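PDB 6THE: copper-containing nitrite reductase from Bradyrhizobium sp. ORS 375, which catalyses the one-electron reduction of nitrite to nitric oxide, probably passing electrons between two copper sites held in its cupredoxin-fold core. Local coordinates for residues L38-Y50 / I164-F178. Residues are numbered along the deposited sequence; the frame is centred on the assembly and turned at random.
Sequences LEGRLAEGTTFGY and IYSDIPYGQHGSAEF
T47 and its neighbours in strand 46-50 pair in parallel with strand 174-176, the short outermost strand of a mixed sheet, joining the first cupredoxin domain to the segment that follows strand 155-164. Backbone hydrogen bonds carry the pairing: G174 N gives to G45 O, T47 N to G174 O and A176 N to T47 O (2.8 Å), while G49 N to A176 O is weak. T46 OG1 also donates weakly to Q172 O. Two CH-pi contacts follow: at the hairpin turn G45 CA lies over one face of the H173 ring, offset toward its rim, and I164 CG2 sits over a face of the F48 ring, 4.1 Å from its centroid. Apolar contacts gather on the side of T46 and F48. F48 CG lies anti to its own N (chi1 -177°), which brings F48 CD1 to 3.8 Å from A176 CB. L42 CD1 slides alongside I164 CG1 (3.7 Å). On the other side, T47 OG1 donates to the anti lone pair of E39 OE2 (3.1 Å). A valine in place of T47 would probably leave that carboxylate oxygen without this donor and the E39 side chain freer to turn. Main-chain bonds thus fix the register, I164, L42 and F48 fill the buried side, and T47 and E39 make the other side polar.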
ATOM      1  N   LEU A  38      -4.832  22.934  22.364  1.00 24.06           N
ATOM      2  CA  LEU A  38      -4.321  24.291  22.249  1.00 23.95           C
ATOM      3  C   LEU A  38      -4.360  24.756  20.794  1.00 23.89           C
ATOM      4  O   LEU A  38      -4.349  23.942  19.872  1.00 23.89           O
ATOM      5  CB  LEU A  38      -2.905  24.353  22.838  1.00 23.96           C
ATOM      6  CG  LEU A  38      -1.802  23.643  22.052  1.00 23.93           C
ATOM      7  CD1 LEU A  38      -1.013  24.641  21.215  1.00 23.95           C
ATOM      8  CD2 LEU A  38      -0.865  22.905  22.996  1.00 23.91           C
ATOM      9  N   GLU A  39      -4.409  26.082  20.619  1.00 23.82           N
ATOM     10  CA  GLU A  39      -4.384  26.718  19.313  1.00 23.76           C
ATOM     11  C   GLU A  39      -2.934  26.818  18.846  1.00 23.61           C
ATOM     12  O   GLU A  39      -2.105  27.431  19.515  1.00 23.69           O
ATOM     13  CB  GLU A  39      -5.040  28.100  19.392  1.00 23.90           C
ATOM     14  CG  GLU A  39      -5.430  28.676  18.040  1.00 24.04           C
ATOM     15  CD  GLU A  39      -6.691  28.107  17.410  1.00 24.16           C
ATOM     16  OE1 GLU A  39      -7.407  27.342  18.091  1.00 24.20           O
ATOM     17  OE2 GLU A  39      -6.958  28.433  16.236  1.00 24.23           O
ATOM     18  N   GLY A  40      -2.645  26.205  17.693  1.00 23.49           N
ATOM     19  CA  GLY A  40      -1.290  26.138  17.171  1.00 23.38           C
ATOM     20  C   GLY A  40      -1.206  26.586  15.715  1.00 23.30           C
ATOM     21  O   GLY A  40      -2.219  26.659  15.022  1.00 23.31           O
ATOM     22  N   ARG A  41       0.023  26.874  15.271  1.00 23.20           N
ATOM     23  CA  ARG A  41       0.297  27.315  13.914  1.00 23.17           C
ATOM     24  C   ARG A  41       0.301  26.105  12.984  1.00 23.19           C
ATOM     25  O   ARG A  41       1.180  25.250  13.075  1.00 23.23           O
ATOM     26  CB  ARG A  41       1.634  28.065  13.870  1.00 23.14           C
ATOM     27  CG  ARG A  41       2.082  28.473  12.473  1.00 23.07           C
ATOM     28  CD  ARG A  41       3.593  28.536  12.363  1.00 23.07           C
ATOM     29  NE  ARG A  41       4.043  28.666  10.983  1.00 23.08           N
ATOM     30  CZ  ARG A  41       4.284  27.652  10.158  1.00 23.02           C
ATOM     31  NH1 ARG A  41       4.120  26.403  10.563  1.00 22.97           N
ATOM     32  NH2 ARG A  41       4.687  27.891   8.923  1.00 23.02           N
ATOM     33  N   LEU A  42      -0.701  26.049  12.096  1.00 23.18           N
ATOM     34  CA  LEU A  42      -0.816  25.006  11.088  1.00 23.17           C
ATOM     35  C   LEU A  42      -0.028  25.422   9.848  1.00 23.19           C
ATOM     36  O   LEU A  42       0.756  24.642   9.313  1.00 23.10           O
ATOM     37  CB  LEU A  42      -2.301  24.791  10.767  1.00 23.15           C
ATOM     38  CG  LEU A  42      -2.617  24.033   9.477  1.00 23.13           C
ATOM     39  CD1 LEU A  42      -2.224  22.568   9.584  1.00 23.09           C
ATOM     40  CD2 LEU A  42      -4.092  24.160   9.125  1.00 23.14           C
ATOM     41  N   ALA A  43      -0.269  26.659   9.400  1.00 23.29           N
ATOM     42  CA  ALA A  43       0.465  27.278   8.310  1.00 23.37           C
ATOM     43  C   ALA A  43       0.684  28.752   8.644  1.00 23.49           C
ATOM     44  O   ALA A  43       0.269  29.213   9.705  1.00 23.55           O
ATOM     45  CB  ALA A  43      -0.292  27.104   7.016  1.00 23.34           C
ATOM     46  N   GLU A  44       1.345  29.478   7.736  1.00 23.58           N
ATOM     47  CA  GLU A  44       1.577  30.901   7.928  1.00 23.64           C
ATOM     48  C   GLU A  44       0.258  31.648   7.749  1.00 23.52           C
ATOM     49  O   GLU A  44      -0.308  31.667   6.656  1.00 23.59           O
ATOM     50  CB  GLU A  44       2.677  31.414   6.993  1.00 23.77           C
ATOM     51  CG  GLU A  44       4.069  30.917   7.351  1.00 23.92           C
ATOM     52  CD  GLU A  44       4.644  31.409   8.670  1.00 24.02           C
ATOM     53  OE1 GLU A  44       4.340  32.554   9.066  1.00 24.09           O
ATOM     54  OE2 GLU A  44       5.399  30.643   9.303  1.00 24.06           O
ATOM     55  N   GLY A  45      -0.228  32.238   8.847  1.00 23.32           N
ATOM     56  CA  GLY A  45      -1.480  32.978   8.857  1.00 23.08           C
ATOM     57  C   GLY A  45      -2.671  32.094   9.220  1.00 22.91           C
ATOM     58  O   GLY A  45      -3.781  32.594   9.399  1.00 22.91           O
ATOM     59  N   THR A  46      -2.427  30.783   9.337  1.00 22.70           N
ATOM     60  CA  THR A  46      -3.482  29.818   9.597  1.00 22.51           C
ATOM     61  C   THR A  46      -3.219  29.109  10.925  1.00 22.32           C
ATOM     62  O   THR A  46      -2.122  28.605  11.161  1.00 22.31           O
ATOM     63  CB  THR A  46      -3.634  28.830   8.432  1.00 22.55           C
ATOM     64  OG1 THR A  46      -3.459  29.542   7.206  1.00 22.66           O
ATOM     65  CG2 THR A  46      -4.974  28.126   8.422  1.00 22.50           C
ATOM     66  N   THR A  47      -4.248  29.082  11.781  1.00 22.02           N
ATOM     67  CA  THR A  47      -4.200  28.391  13.060  1.00 21.73           C
ATOM     68  C   THR A  47      -5.261  27.293  13.080  1.00 21.47           C
ATOM     69  O   THR A  47      -6.251  27.371  12.354  1.00 21.46           O
ATOM     70  CB  THR A  47      -4.353  29.371  14.231  1.00 21.74           C
ATOM     71  OG1 THR A  47      -5.562  30.109  14.047  1.00 21.79           O
ATOM     72  CG2 THR A  47      -3.185  30.325  14.366  1.00 21.70           C
ATOM     73  N   PHE A  48      -5.041  26.275  13.921  1.00 21.14           N
ATOM     74  CA  PHE A  48      -5.913  25.112  13.982  1.00 20.87           C
ATOM     75  C   PHE A  48      -6.090  24.667  15.433  1.00 20.76           C
ATOM     76  O   PHE A  48      -5.209  24.876  16.264  1.00 20.77           O
ATOM     77  CB  PHE A  48      -5.352  23.992  13.098  1.00 20.74           C
ATOM     78  CG  PHE A  48      -6.198  22.746  13.011  1.00 20.65           C
ATOM     79  CD1 PHE A  48      -7.303  22.691  12.174  1.00 20.61           C
ATOM     80  CD2 PHE A  48      -5.883  21.621  13.758  1.00 20.63           C
ATOM     81  CE1 PHE A  48      -8.077  21.543  12.093  1.00 20.56           C
ATOM     82  CE2 PHE A  48      -6.657  20.472  13.677  1.00 20.60           C
ATOM     83  CZ  PHE A  48      -7.753  20.436  12.844  1.00 20.58           C
ATOM     84  N   GLY A  49      -7.246  24.052  15.717  1.00 20.56           N
ATOM     85  CA  GLY A  49      -7.539  23.489  17.025  1.00 20.35           C
ATOM     86  C   GLY A  49      -6.954  22.086  17.173  1.00 20.20           C
ATOM     87  O   GLY A  49      -7.568  21.108  16.751  1.00 20.26           O
ATOM     88  N   TYR A  50      -5.766  22.014  17.784  1.00 19.97           N
ATOM     89  CA  TYR A  50      -5.007  20.779  17.900  1.00 19.77           C
ATOM     90  C   TYR A  50      -5.335  20.069  19.209  1.00 19.59           C
ATOM     91  O   TYR A  50      -5.425  20.702  20.259  1.00 19.59           O
ATOM     92  CB  TYR A  50      -3.504  21.071  17.869  1.00 19.80           C
ATOM     93  CG  TYR A  50      -2.915  21.321  16.504  1.00 19.81           C
ATOM     94  CD1 TYR A  50      -2.465  20.272  15.717  1.00 19.79           C
ATOM     95  CD2 TYR A  50      -2.787  22.608  16.005  1.00 19.79           C
ATOM     96  CE1 TYR A  50      -1.916  20.493  14.463  1.00 19.80           C
ATOM     97  CE2 TYR A  50      -2.241  22.847  14.754  1.00 19.80           C
ATOM     98  CZ  TYR A  50      -1.805  21.785  13.980  1.00 19.83           C
ATOM     99  OH  TYR A  50      -1.261  22.014  12.750  1.00 19.88           O
ATOM    100  N   ILE A 164      -4.824  16.959   7.984  1.00 21.26           N
ATOM    101  CA  ILE A 164      -5.578  18.033   8.609  1.00 21.51           C
ATOM    102  C   ILE A 164      -6.857  18.260   7.806  1.00 21.87           C
ATOM    103  O   ILE A 164      -6.803  18.599   6.624  1.00 21.93           O
ATOM    104  CB  ILE A 164      -4.725  19.315   8.737  1.00 21.43           C
ATOM    105  CG1 ILE A 164      -3.481  19.107   9.610  1.00 21.40           C
ATOM    106  CG2 ILE A 164      -5.564  20.497   9.204  1.00 21.39           C
ATOM    107  CD1 ILE A 164      -3.764  18.859  11.079  1.00 21.38           C
ATOM    108  N   TYR A 165      -8.001  18.059   8.470  1.00 22.22           N
ATOM    109  CA  TYR A 165      -9.308  18.183   7.848  1.00 22.52           C
ATOM    110  C   TYR A 165      -9.950  19.501   8.274  1.00 22.91           C
ATOM    111  O   TYR A 165     -10.933  19.511   9.013  1.00 23.01           O
ATOM    112  CB  TYR A 165     -10.179  16.969   8.189  1.00 22.35           C
ATOM    113  CG  TYR A 165      -9.700  15.664   7.605  1.00 22.26           C
ATOM    114  CD1 TYR A 165      -8.811  14.852   8.293  1.00 22.23           C
ATOM    115  CD2 TYR A 165     -10.138  15.237   6.361  1.00 22.21           C
ATOM    116  CE1 TYR A 165      -8.367  13.651   7.760  1.00 22.17           C
ATOM    117  CE2 TYR A 165      -9.707  14.037   5.816  1.00 22.14           C
ATOM    118  CZ  TYR A 165      -8.818  13.242   6.517  1.00 22.10           C
ATOM    119  OH  TYR A 165      -8.389  12.062   5.982  1.00 22.09           O
ATOM    120  N   SER A 166      -9.372  20.608   7.795  1.00 23.35           N
ATOM    121  CA  SER A 166      -9.853  21.944   8.104  1.00 23.75           C
ATOM    122  C   SER A 166     -11.124  22.239   7.311  1.00 24.02           C
ATOM    123  O   SER A 166     -11.281  21.768   6.185  1.00 24.06           O
ATOM    124  CB  SER A 166      -8.785  22.979   7.846  1.00 23.82           C
ATOM    125  OG  SER A 166      -8.310  22.897   6.510  1.00 23.89           O
ATOM    126  N   ASP A 167     -12.021  23.023   7.921  1.00 24.35           N
ATOM    127  CA  ASP A 167     -13.278  23.414   7.303  1.00 24.69           C
ATOM    128  C   ASP A 167     -13.004  24.393   6.164  1.00 24.91           C
ATOM    129  O   ASP A 167     -13.583  24.272   5.085  1.00 24.96           O
ATOM    130  CB  ASP A 167     -14.274  23.955   8.335  1.00 24.76           C
ATOM    131  CG  ASP A 167     -13.781  25.160   9.121  1.00 24.92           C
ATOM    132  OD1 ASP A 167     -12.548  25.340   9.222  1.00 24.95           O
ATOM    133  OD2 ASP A 167     -14.636  25.911   9.633  1.00 25.01           O
ATOM    134  N   ILE A 168     -12.109  25.355   6.423  1.00 25.13           N
ATOM    135  CA  ILE A 168     -11.693  26.339   5.436  1.00 25.28           C
ATOM    136  C   ILE A 168     -10.732  25.678   4.449  1.00 25.49           C
ATOM    137  O   ILE A 168      -9.978  24.782   4.826  1.00 25.44           O
ATOM    138  CB  ILE A 168     -11.077  27.585   6.112  1.00 25.25           C
ATOM    139  CG1 ILE A 168     -10.048  27.217   7.187  1.00 25.19           C
ATOM    140  CG2 ILE A 168     -12.171  28.492   6.658  1.00 25.21           C
ATOM    141  CD1 ILE A 168      -9.239  28.388   7.703  1.00 25.14           C
ATOM    142  N   PRO A 169     -10.740  26.085   3.157  1.00 25.70           N
ATOM    143  CA  PRO A 169      -9.854  25.495   2.151  1.00 25.86           C
ATOM    144  C   PRO A 169      -8.384  25.829   2.396  1.00 26.07           C
ATOM    145  O   PRO A 169      -8.069  26.757   3.140  1.00 26.07           O
ATOM    146  CB  PRO A 169     -10.306  26.142   0.830  1.00 25.81           C
ATOM    147  CG  PRO A 169     -11.675  26.716   1.127  1.00 25.76           C
ATOM    148  CD  PRO A 169     -11.622  27.115   2.586  1.00 25.72           C
ATOM    149  N   TYR A 170      -7.500  25.052   1.758  1.00 26.32           N
ATOM    150  CA  TYR A 170      -6.067  25.293   1.773  1.00 26.57           C
ATOM    151  C   TYR A 170      -5.782  26.661   1.158  1.00 26.66           C
ATOM    152  O   TYR A 170      -6.265  26.969   0.071  1.00 26.68           O
ATOM    153  CB  TYR A 170      -5.338  24.180   1.012  1.00 26.71           C
ATOM    154  CG  TYR A 170      -3.850  24.370   0.852  1.00 26.88           C
ATOM    155  CD1 TYR A 170      -3.325  25.077  -0.220  1.00 26.93           C
ATOM    156  CD2 TYR A 170      -2.959  23.828   1.765  1.00 26.93           C
ATOM    157  CE1 TYR A 170      -1.958  25.254  -0.371  1.00 27.04           C
ATOM    158  CE2 TYR A 170      -1.589  23.995   1.630  1.00 27.02           C
ATOM    159  CZ  TYR A 170      -1.087  24.710   0.556  1.00 27.09           C
ATOM    160  OH  TYR A 170       0.260  24.876   0.414  1.00 27.13           O
ATOM    161  N   GLY A 171      -4.995  27.471   1.874  1.00 26.75           N
ATOM    162  CA  GLY A 171      -4.607  28.792   1.404  1.00 26.83           C
ATOM    163  C   GLY A 171      -5.313  29.908   2.172  1.00 26.90           C
ATOM    164  O   GLY A 171      -4.815  31.030   2.232  1.00 27.01           O
ATOM    165  N   GLN A 172      -6.476  29.582   2.747  1.00 26.92           N
ATOM    166  CA  GLN A 172      -7.257  30.528   3.528  1.00 27.01           C
ATOM    167  C   GLN A 172      -6.629  30.682   4.910  1.00 27.11           C
ATOM    168  O   GLN A 172      -6.380  29.692   5.597  1.00 27.25           O
ATOM    169  CB  GLN A 172      -8.714  30.067   3.627  1.00 26.97           C
ATOM    170  CG  GLN A 172      -9.580  30.938   4.527  1.00 26.94           C
ATOM    171  CD  GLN A 172     -10.080  32.183   3.838  1.00 26.94           C
ATOM    172  OE1 GLN A 172     -11.022  32.144   3.051  1.00 27.03           O
ATOM    173  NE2 GLN A 172      -9.459  33.310   4.146  1.00 26.89           N
ATOM    174  N   HIS A 173      -6.377  31.937   5.299  1.00 27.11           N
ATOM    175  CA  HIS A 173      -5.875  32.259   6.625  1.00 27.06           C
ATOM    176  C   HIS A 173      -7.045  32.376   7.598  1.00 27.05           C
ATOM    177  O   HIS A 173      -8.194  32.504   7.179  1.00 27.03           O
ATOM    178  CB  HIS A 173      -5.017  33.533   6.588  1.00 27.09           C
ATOM    179  CG  HIS A 173      -3.822  33.444   5.697  1.00 27.10           C
ATOM    180  ND1 HIS A 173      -3.274  34.556   5.087  1.00 27.13           N
ATOM    181  CD2 HIS A 173      -3.076  32.390   5.299  1.00 27.10           C
ATOM    182  CE1 HIS A 173      -2.238  34.192   4.360  1.00 27.12           C
ATOM    183  NE2 HIS A 173      -2.096  32.867   4.471  1.00 27.07           N
ATOM    184  N   GLY A 174      -6.733  32.326   8.898  1.00 27.08           N
ATOM    185  CA  GLY A 174      -7.735  32.423   9.946  1.00 27.11           C
ATOM    186  C   GLY A 174      -7.789  31.160  10.802  1.00 27.20           C
ATOM    187  O   GLY A 174      -6.928  30.289  10.686  1.00 27.29           O
ATOM    188  N   SER A 175      -8.815  31.081  11.658  1.00 27.22           N
ATOM    189  CA  SER A 175      -8.998  29.960  12.565  1.00 27.26           C
ATOM    190  C   SER A 175      -9.655  28.793  11.831  1.00 27.31           C
ATOM    191  O   SER A 175     -10.683  28.966  11.178  1.00 27.48           O
ATOM    192  CB  SER A 175      -9.796  30.370  13.777  1.00 27.23           C
ATOM    193  OG  SER A 175      -9.133  31.402  14.493  0.20 27.24           O
ATOM    194  N   ALA A 176      -9.042  27.610  11.952  1.00 27.25           N
ATOM    195  CA  ALA A 176      -9.539  26.404  11.309  1.00 27.26           C
ATOM    196  C   ALA A 176      -9.989  25.398  12.365  1.00 27.26           C
ATOM    197  O   ALA A 176      -9.326  25.219  13.385  1.00 27.29           O
ATOM    198  CB  ALA A 176      -8.476  25.823  10.409  1.00 27.20           C
ATOM    199  N   GLU A 177     -11.129  24.751  12.096  1.00 27.27           N
ATOM    200  CA  GLU A 177     -11.664  23.707  12.955  1.00 27.23           C
ATOM    201  C   GLU A 177     -11.779  22.412  12.153  1.00 27.05           C
ATOM    202  O   GLU A 177     -11.692  22.427  10.926  1.00 27.02           O
ATOM    203  CB  GLU A 177     -13.005  24.142  13.553  1.00 27.50           C
ATOM    204  CG  GLU A 177     -14.124  24.258  12.531  1.00 27.85           C
ATOM    205  CD  GLU A 177     -15.358  25.015  12.994  1.00 28.10           C
ATOM    206  OE1 GLU A 177     -15.198  26.100  13.593  1.00 28.15           O
ATOM    207  OE2 GLU A 177     -16.477  24.523  12.747  1.00 28.29           O
ATOM    208  N   PHE A 178     -11.977  21.300  12.870  1.00 26.76           N
ATOM    209  CA  PHE A 178     -12.104  19.982  12.270  1.00 26.50           C
ATOM    210  C   PHE A 178     -13.408  19.896  11.480  1.00 26.38           C
ATOM    211  O   PHE A 178     -14.437  20.408  11.915  1.00 26.45           O
ATOM    212  CB  PHE A 178     -12.029  18.903  13.356  1.00 26.41           C
ATOM    213  CG  PHE A 178     -12.244  17.490  12.876  1.00 26.37           C
ATOM    214  CD1 PHE A 178     -11.196  16.752  12.347  1.00 26.34           C
ATOM    215  CD2 PHE A 178     -13.494  16.893  12.963  1.00 26.32           C
ATOM    216  CE1 PHE A 178     -11.395  15.450  11.909  1.00 26.25           C
ATOM    217  CE2 PHE A 178     -13.692  15.593  12.523  1.00 26.27           C
ATOM    218  CZ  PHE A 178     -12.642  14.875  12.000  1.00 26.22           C
TER